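Local coordinates for protein serine acetyltransferase (Bacteroides vulgatus ATCC 8482, PDB 3F1X) that probably transfers an acyl group, most likely acetyl from acetyl-CoA to the hydroxyl of serine, an early step in cysteine biosynthesis, at residues 43-48 and 80-85; 117-122 and 167-172. All coordinates share one frame; numbering follows the deposited sequence.

Contact 1 of 2, residues 43-48 and 80-85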
ATOM      1  N   TYR A  43      13.007   7.746   6.849  1.00 21.39           N
ATOM      2  CA  TYR A  43      12.342   6.928   7.854  1.00 21.27           C
ATOM      3  C   TYR A  43      12.848   5.490   7.714  1.00 18.90           C
ATOM      4  O   TYR A  43      13.204   4.850   8.700  1.00 17.39           O
ATOM      5  CB  TYR A  43      10.827   6.970   7.655  1.00 24.21           C
ATOM      6  CG  TYR A  43      10.087   5.970   8.499  1.00 27.25           C
ATOM      7  CD1 TYR A  43       9.871   6.193   9.854  1.00 29.31           C
ATOM      8  CD2 TYR A  43       9.636   4.774   7.949  1.00 30.26           C
ATOM      9  CE1 TYR A  43       9.219   5.242  10.651  1.00 31.40           C
ATOM     10  CE2 TYR A  43       8.985   3.815   8.732  1.00 31.47           C
ATOM     11  CZ  TYR A  43       8.782   4.055  10.080  1.00 30.77           C
ATOM     12  OH  TYR A  43       8.153   3.106  10.863  1.00 33.17           O
ATOM     13  N   LYS A  44      12.874   4.989   6.482  1.00 19.10           N
ATOM     14  CA  LYS A  44      13.347   3.634   6.215  1.00 20.34           C
ATOM     15  C   LYS A  44      14.784   3.469   6.671  1.00 18.16           C
ATOM     16  O   LYS A  44      15.159   2.438   7.220  1.00 18.02           O
ATOM     17  CB  LYS A  44      13.265   3.307   4.720  1.00 21.86           C
ATOM     18  CG  LYS A  44      11.862   3.042   4.215  1.00 24.77           C
ATOM     19  CD  LYS A  44      11.849   2.908   2.696  1.00 28.34           C
ATOM     20  CE  LYS A  44      10.431   2.746   2.179  1.00 32.07           C
ATOM     21  NZ  LYS A  44      10.363   2.841   0.689  1.00 37.74           N
ATOM     22  N   ILE A  45      15.588   4.499   6.445  1.00 17.71           N
ATOM     23  CA  ILE A  45      16.991   4.461   6.835  1.00 17.06           C
ATOM     24  C   ILE A  45      17.163   4.283   8.338  1.00 17.72           C
ATOM     25  O   ILE A  45      17.919   3.408   8.779  1.00 16.12           O
ATOM     26  CB  ILE A  45      17.724   5.736   6.366  1.00 15.61           C
ATOM     27  CG1 ILE A  45      17.925   5.661   4.849  1.00 13.18           C
ATOM     28  CG2 ILE A  45      19.059   5.892   7.090  1.00 15.75           C
ATOM     29  CD1 ILE A  45      18.443   6.921   4.226  1.00 13.80           C
ATOM     30  N   VAL A  46      16.471   5.106   9.126  1.00 17.21           N
ATOM     31  CA  VAL A  46      16.568   5.000  10.576  1.00 17.51           C
ATOM     32  C   VAL A  46      16.041   3.648  11.072  1.00 18.53           C
ATOM     33  O   VAL A  46      16.594   3.071  12.004  1.00 18.12           O
ATOM     34  CB  VAL A  46      15.798   6.146  11.284  1.00 19.48           C
ATOM     35  CG1 VAL A  46      15.855   5.957  12.785  1.00 22.48           C
ATOM     36  CG2 VAL A  46      16.412   7.482  10.925  1.00 19.42           C
ATOM     37  N   GLU A  47      14.978   3.132  10.455  1.00 16.34           N
ATOM     38  CA  GLU A  47      14.433   1.844  10.885  1.00 17.18           C
ATOM     39  C   GLU A  47      15.409   0.689  10.614  1.00 18.10           C
ATOM     40  O   GLU A  47      15.511  -0.248  11.406  1.00 15.48           O
ATOM     41  CB  GLU A  47      13.089   1.582  10.198  1.00 20.57           C
ATOM     42  CG  GLU A  47      11.971   2.517  10.678  1.00 23.27           C
ATOM     43  CD  GLU A  47      11.640   2.312  12.145  1.00 26.89           C
ATOM     44  OE1 GLU A  47      11.185   1.202  12.494  1.00 31.29           O
ATOM     45  OE2 GLU A  47      11.834   3.252  12.953  1.00 23.32           O
ATOM     46  N   LEU A  48      16.124   0.762   9.493  1.00 16.27           N
ATOM     47  CA  LEU A  48      17.098  -0.267   9.145  1.00 15.97           C
ATOM     48  C   LEU A  48      18.275  -0.173  10.106  1.00 15.52           C
ATOM     49  O   LEU A  48      18.823  -1.185  10.538  1.00 13.76           O
ATOM     50  CB  LEU A  48      17.578  -0.076   7.703  1.00 15.37           C
ATOM     51  CG  LEU A  48      16.601  -0.526   6.615  1.00 14.05           C
ATOM     52  CD1 LEU A  48      16.967   0.127   5.283  1.00 11.93           C
ATOM     53  CD2 LEU A  48      16.618  -2.039   6.510  1.00 15.98           C
ATOM     54  N   PHE A  80      22.648   0.861   2.814  1.00 17.07           N
ATOM     55  CA  PHE A  80      23.687   1.473   2.009  1.00 17.94           C
ATOM     56  C   PHE A  80      23.137   2.188   0.782  1.00 17.58           C
ATOM     57  O   PHE A  80      23.534   3.314   0.489  1.00 16.37           O
ATOM     58  CB  PHE A  80      24.691   0.423   1.556  1.00 17.52           C
ATOM     59  CG  PHE A  80      25.757   0.967   0.661  1.00 14.10           C
ATOM     60  CD1 PHE A  80      26.601   1.977   1.102  1.00 16.53           C
ATOM     61  CD2 PHE A  80      25.916   0.478  -0.632  1.00 17.68           C
ATOM     62  CE1 PHE A  80      27.591   2.502   0.269  1.00 17.87           C
ATOM     63  CE2 PHE A  80      26.904   0.996  -1.475  1.00 16.80           C
ATOM     64  CZ  PHE A  80      27.741   2.007  -1.019  1.00 17.66           C
ATOM     65  N   GLY A  81      22.249   1.512   0.054  1.00 18.11           N
ATOM     66  CA  GLY A  81      21.659   2.105  -1.136  1.00 17.06           C
ATOM     67  C   GLY A  81      20.864   3.351  -0.790  1.00 18.52           C
ATOM     68  O   GLY A  81      21.054   4.404  -1.392  1.00 18.36           O
ATOM     69  N   LEU A  82      19.972   3.226   0.189  1.00 18.13           N
ATOM     70  CA  LEU A  82      19.132   4.334   0.627  1.00 19.79           C
ATOM     71  C   LEU A  82      19.952   5.501   1.166  1.00 18.98           C
ATOM     72  O   LEU A  82      19.727   6.649   0.789  1.00 19.32           O
ATOM     73  CB  LEU A  82      18.161   3.851   1.716  1.00 20.12           C
ATOM     74  CG  LEU A  82      16.661   3.662   1.434  1.00 22.84           C
ATOM     75  CD1 LEU A  82      16.419   3.236   0.009  1.00 23.79           C
ATOM     76  CD2 LEU A  82      16.095   2.646   2.413  1.00 21.19           C
ATOM     77  N   LEU A  83      20.901   5.205   2.048  1.00 17.46           N
ATOM     78  CA  LEU A  83      21.722   6.249   2.648  1.00 18.03           C
ATOM     79  C   LEU A  83      22.597   6.982   1.637  1.00 16.99           C
ATOM     80  O   LEU A  83      22.862   8.168   1.800  1.00 16.66           O
ATOM     81  CB  LEU A  83      22.599   5.674   3.767  1.00 16.57           C
ATOM     82  CG  LEU A  83      23.445   6.676   4.558  1.00 16.01           C
ATOM     83  CD1 LEU A  83      22.554   7.738   5.224  1.00 16.09           C
ATOM     84  CD2 LEU A  83      24.240   5.934   5.606  1.00 16.84           C
ATOM     85  N   THR A  84      23.053   6.283   0.605  1.00 16.23           N
ATOM     86  CA  THR A  84      23.888   6.931  -0.408  1.00 15.61           C
ATOM     87  C   THR A  84      23.087   8.048  -1.077  1.00 16.60           C
ATOM     88  O   THR A  84      23.555   9.177  -1.203  1.00 17.41           O
ATOM     89  CB  THR A  84      24.348   5.919  -1.490  1.00 18.79           C
ATOM     90  OG1 THR A  84      25.206   4.932  -0.897  1.00 16.79           O
ATOM     91  CG2 THR A  84      25.098   6.631  -2.607  1.00 18.16           C
ATOM     92  N   GLU A  85      21.857   7.736  -1.469  1.00 17.12           N
ATOM     93  CA  GLU A  85      21.001   8.712  -2.134  1.00 18.35           C
ATOM     94  C   GLU A  85      20.660   9.918  -1.258  1.00 17.63           C
ATOM     95  O   GLU A  85      20.664  11.046  -1.735  1.00 17.37           O
ATOM     96  CB  GLU A  85      19.707   8.039  -2.594  1.00 21.45           C
ATOM     97  CG  GLU A  85      18.837   8.893  -3.506  1.00 26.77           C
ATOM     98  CD  GLU A  85      19.507   9.190  -4.835  1.00 30.07           C
ATOM     99  OE1 GLU A  85      20.137   8.271  -5.400  1.00 33.93           O
ATOM    100  OE2 GLU A  85      19.390  10.336  -5.318  1.00 34.46           O
TER
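Ile45 and Leu82 meet where helix 39-53 passes helix 68-93, and their side chains slide past each other in opposite directions. The closest touch runs from Ile45 CG1 to Leu82 CB, 3.6 Å apart. Ile45 has its CG1 anti to the carbonyl carbon (chi1 -73°), and with chi2 extended the branch reaches beyond Leu82, so that CD1 comes to rest 3.7 Å from Leu83 CA, against the backbone of Leu82 and Leu83. A long beta-branched side chain suits this place, since it lies buried and can touch both Leu82 and Leu83. Leu83 adds its CD1 more loosely, 4.3 Å from Ile45 CD1.

Toward the solvent side, at Lys44 and Leu48, the touches become fewer, though not longer: one methyl carries them. Leu82 rests CD2 on two residues one helical turn apart, 3.7 Å from Lys44 CB and 3.9 Å from Leu48 CD1, and Leu48 crosses it at about a right angle. Lys44 is useful here for its aliphatic root alone: CB touches Leu82, while the extended remainder carries the ammonium group away from the facing helix, as befits a lysine at an exposed margin. No hydrogen bond joins the two segments, and the contact is van der Waals packing throughout.

The short helical segments run in broadly opposite senses, with 136° between their N-to-C directions and 9.5 Å between their axes at closest approach. The pair belongs to the helical part of the chain that precedes the strands of the left-handed beta-helix. Ile45 also rests on Leu79 and Gln86 of helix 68-93. On other sides, Val46 packs against helix 177-189, Leu83 and Thr84 turn to helix 109-120, and Phe80 reaches Tyr6 and Leu10 of the second subunit.

Contact 2 of 2, residues 117-122 and 167-172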
ATOM      1  N   ALA A 117      29.145   4.372   3.371  1.00 17.53           N
ATOM      2  CA  ALA A 117      29.857   3.184   3.829  1.00 17.58           C
ATOM      3  C   ALA A 117      30.597   3.503   5.137  1.00 16.72           C
ATOM      4  O   ALA A 117      30.645   2.673   6.053  1.00 16.86           O
ATOM      5  CB  ALA A 117      30.838   2.709   2.755  1.00 15.79           C
ATOM      6  N   ARG A 118      31.163   4.703   5.222  1.00 19.94           N
ATOM      7  CA  ARG A 118      31.880   5.134   6.425  1.00 19.49           C
ATOM      8  C   ARG A 118      30.913   5.119   7.610  1.00 20.26           C
ATOM      9  O   ARG A 118      31.257   4.683   8.710  1.00 18.00           O
ATOM     10  CB  ARG A 118      32.438   6.549   6.253  1.00 23.64           C
ATOM     11  CG  ARG A 118      33.484   6.720   5.143  1.00 29.99           C
ATOM     12  CD  ARG A 118      34.818   6.070   5.485  1.00 33.80           C
ATOM     13  NE  ARG A 118      35.812   6.244   4.425  1.00 36.56           N
ATOM     14  CZ  ARG A 118      37.029   5.703   4.445  1.00 36.13           C
ATOM     15  NH1 ARG A 118      37.406   4.954   5.477  1.00 37.60           N
ATOM     16  NH2 ARG A 118      37.868   5.903   3.432  1.00 32.97           N
ATOM     17  N   PHE A 119      29.694   5.602   7.384  1.00 18.03           N
ATOM     18  CA  PHE A 119      28.707   5.605   8.449  1.00 17.46           C
ATOM     19  C   PHE A 119      28.430   4.180   8.910  1.00 17.71           C
ATOM     20  O   PHE A 119      28.407   3.899  10.108  1.00 18.25           O
ATOM     21  CB  PHE A 119      27.387   6.220   7.986  1.00 14.73           C
ATOM     22  CG  PHE A 119      26.273   6.012   8.961  1.00 14.63           C
ATOM     23  CD1 PHE A 119      26.206   6.776  10.124  1.00 16.88           C
ATOM     24  CD2 PHE A 119      25.339   4.994   8.770  1.00 15.31           C
ATOM     25  CE1 PHE A 119      25.225   6.525  11.093  1.00 16.66           C
ATOM     26  CE2 PHE A 119      24.355   4.730   9.726  1.00 15.79           C
ATOM     27  CZ  PHE A 119      24.301   5.501  10.893  1.00 17.24           C
ATOM     28  N   ILE A 120      28.192   3.292   7.951  1.00 16.73           N
ATOM     29  CA  ILE A 120      27.895   1.903   8.268  1.00 16.89           C
ATOM     30  C   ILE A 120      28.992   1.240   9.086  1.00 17.08           C
ATOM     31  O   ILE A 120      28.706   0.400   9.937  1.00 18.48           O
ATOM     32  CB  ILE A 120      27.626   1.091   6.983  1.00 17.24           C
ATOM     33  CG1 ILE A 120      26.248   1.468   6.434  1.00 15.28           C
ATOM     34  CG2 ILE A 120      27.699  -0.409   7.280  1.00 16.65           C
ATOM     35  CD1 ILE A 120      25.990   1.014   5.027  1.00 14.82           C
ATOM     36  N   SER A 121      30.241   1.623   8.835  1.00 18.18           N
ATOM     37  CA  SER A 121      31.368   1.060   9.564  1.00 16.84           C
ATOM     38  C   SER A 121      31.342   1.514  11.015  1.00 18.04           C
ATOM     39  O   SER A 121      32.098   1.005  11.843  1.00 17.51           O
ATOM     40  CB  SER A 121      32.696   1.488   8.939  1.00 19.18           C
ATOM     41  OG  SER A 121      32.999   2.832   9.260  1.00 20.53           O
ATOM     42  N   LYS A 122      30.477   2.480  11.314  1.00 18.65           N
ATOM     43  CA  LYS A 122      30.345   2.999  12.670  1.00 20.30           C
ATOM     44  C   LYS A 122      29.226   2.328  13.464  1.00 18.67           C
ATOM     45  O   LYS A 122      29.094   2.560  14.665  1.00 18.74           O
ATOM     46  CB  LYS A 122      30.095   4.512  12.648  1.00 24.04           C
ATOM     47  CG  LYS A 122      31.351   5.366  12.678  1.00 30.67           C
ATOM     48  CD  LYS A 122      32.227   5.157  11.461  1.00 36.64           C
ATOM     49  CE  LYS A 122      33.484   6.021  11.542  1.00 40.20           C
ATOM     50  NZ  LYS A 122      34.344   5.910  10.327  1.00 40.84           N
ATOM     51  N   HIS A 167      24.338  12.405  14.809  1.00 16.28           N
ATOM     52  CA  HIS A 167      25.594  13.009  15.232  1.00 16.77           C
ATOM     53  C   HIS A 167      26.758  12.490  14.391  1.00 17.48           C
ATOM     54  O   HIS A 167      27.585  13.266  13.925  1.00 16.97           O
ATOM     55  CB  HIS A 167      25.855  12.715  16.708  1.00 16.67           C
ATOM     56  CG  HIS A 167      27.021  13.465  17.283  1.00 17.67           C
ATOM     57  ND1 HIS A 167      28.126  12.833  17.811  1.00 19.08           N
ATOM     58  CD2 HIS A 167      27.235  14.793  17.446  1.00 17.20           C
ATOM     59  CE1 HIS A 167      28.970  13.738  18.276  1.00 18.09           C
ATOM     60  NE2 HIS A 167      28.453  14.935  18.068  1.00 19.75           N
ATOM     61  N   GLU A 168      26.804  11.176  14.201  1.00 17.26           N
ATOM     62  CA  GLU A 168      27.861  10.541  13.423  1.00 19.47           C
ATOM     63  C   GLU A 168      27.848  11.076  11.991  1.00 20.06           C
ATOM     64  O   GLU A 168      28.892  11.382  11.415  1.00 18.96           O
ATOM     65  CB  GLU A 168      27.669   9.018  13.444  1.00 22.26           C
ATOM     66  CG  GLU A 168      28.755   8.222  12.732  1.00 26.48           C
ATOM     67  CD  GLU A 168      30.164   8.640  13.139  1.00 31.64           C
ATOM     68  OE1 GLU A 168      30.444   8.734  14.356  1.00 30.52           O
ATOM     69  OE2 GLU A 168      30.999   8.868  12.235  1.00 33.19           O
ATOM     70  N   LEU A 169      26.652  11.204  11.428  1.00 17.59           N
ATOM     71  CA  LEU A 169      26.488  11.728  10.079  1.00 18.21           C
ATOM     72  C   LEU A 169      27.005  13.174  10.034  1.00 17.99           C
ATOM     73  O   LEU A 169      27.626  13.591   9.060  1.00 15.93           O
ATOM     74  CB  LEU A 169      25.005  11.665   9.687  1.00 16.99           C
ATOM     75  CG  LEU A 169      24.516  10.697   8.603  1.00 18.52           C
ATOM     76  CD1 LEU A 169      25.513   9.592   8.335  1.00 19.31           C
ATOM     77  CD2 LEU A 169      23.171  10.119   9.034  1.00 18.85           C
ATOM     78  N   LEU A 170      26.754  13.930  11.101  1.00 18.63           N
ATOM     79  CA  LEU A 170      27.211  15.314  11.171  1.00 21.69           C
ATOM     80  C   LEU A 170      28.732  15.324  11.207  1.00 21.43           C
ATOM     81  O   LEU A 170      29.376  16.080  10.484  1.00 22.09           O
ATOM     82  CB  LEU A 170      26.675  16.006  12.426  1.00 23.47           C
ATOM     83  CG  LEU A 170      27.070  17.476  12.602  1.00 26.48           C
ATOM     84  CD1 LEU A 170      26.367  18.318  11.548  1.00 28.81           C
ATOM     85  CD2 LEU A 170      26.684  17.953  13.996  1.00 28.51           C
ATOM     86  N   ILE A 171      29.296  14.481  12.061  1.00 21.02           N
ATOM     87  CA  ILE A 171      30.745  14.366  12.199  1.00 23.83           C
ATOM     88  C   ILE A 171      31.407  14.064  10.859  1.00 24.71           C
ATOM     89  O   ILE A 171      32.472  14.600  10.546  1.00 23.30           O
ATOM     90  CB  ILE A 171      31.110  13.242  13.190  1.00 25.11           C
ATOM     91  CG1 ILE A 171      30.656  13.635  14.589  1.00 27.05           C
ATOM     92  CG2 ILE A 171      32.609  12.970  13.162  1.00 28.53           C
ATOM     93  CD1 ILE A 171      31.176  14.975  15.031  1.00 29.42           C
ATOM     94  N   LEU A 172      30.773  13.196  10.076  1.00 23.87           N
ATOM     95  CA  LEU A 172      31.296  12.817   8.768  1.00 23.70           C
ATOM     96  C   LEU A 172      31.138  13.929   7.741  1.00 23.56           C
ATOM     97  O   LEU A 172      31.614  13.813   6.620  1.00 25.68           O
ATOM     98  CB  LEU A 172      30.588  11.565   8.263  1.00 22.73           C
ATOM     99  CG  LEU A 172      30.967  10.273   8.976  1.00 22.02           C
ATOM    100  CD1 LEU A 172      30.020   9.164   8.550  1.00 18.97           C
ATOM    101  CD2 LEU A 172      32.419   9.917   8.644  1.00 24.90           C
TER
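Phe119 lies against Leu169, with Glu168 and Leu172 closing in around it. Followed outward, Phe119 begins at CB, which has Leu169 CD1 at 3.9 Å and Leu172 CD1 at 4.0 Å. With CG anti to the backbone N (chi1 169°), the ring is carried past the same Leu169 methyl, which lies 3.7 Å from Phe119 CG. The closest approach is at CD1 of Phe119, 3.4 Å from Leu169 CD1; this ring atom also meets Glu168 CG at 3.9 Å. Farther out, Phe119 CE1 still has Leu169 CD1 nearby. One methyl thus follows the side chain from its root to the ring, and a large apolar residue is well placed in this buried position.

Glu168 brings its aliphatic part to the ring and its carboxylate to Lys122, whose chain crosses it at about a right angle. The carboxylate carbon CD of Glu168 sits 3.5 Å from Lys122 CG, and the bend at chi2 (63°) takes the lysine chain across the carboxylate, with CG and CE near OE2, although NZ remains 4.9 Å from OE2. The opposite charges probably attract without forming a salt bridge. Were Glu168 cut back to an alanine, Lys122 would probably lose its nearby negative charge, and a gap would be likely beside Phe119 CD1. At another margin, Leu172 CD2 approaches Arg118 CB at 4.1 Å, while the guanidinium group leads away.

The contact joins the C-terminal part of helix 109-120, and residues up to Lys122, to the C-terminal part of helix 155-171. Ile120 packs on Val76 of helix 68-93, whereas Leu169 also touches Pro178 and Ile181 of helix 177-189. From the second subunit, Ile9 and Ala13 pack against Ser121 and Ile120 respectively.

From the N terminus, helix 39-53 is the first of these elements, and contact 1 closes a loop of 31 residues, about half of them helical, by bringing it to helix 68-93. The chain then enters helix 109-120, where contact 2 opens; that second, longer loop closes on helix 155-171. The contacts are therefore in series, neither nested nor crossed. Their centres lie 13 Å apart, and they touch directly: Leu83 CD2 meets Phe119 CD2 at 3.5 Å, with Phe80 packing on Ala117 and Ile120. Together the two contacts link four helices, 39-53, 68-93, 109-120 and 155-171, within the helical domain ahead of the beta-helix.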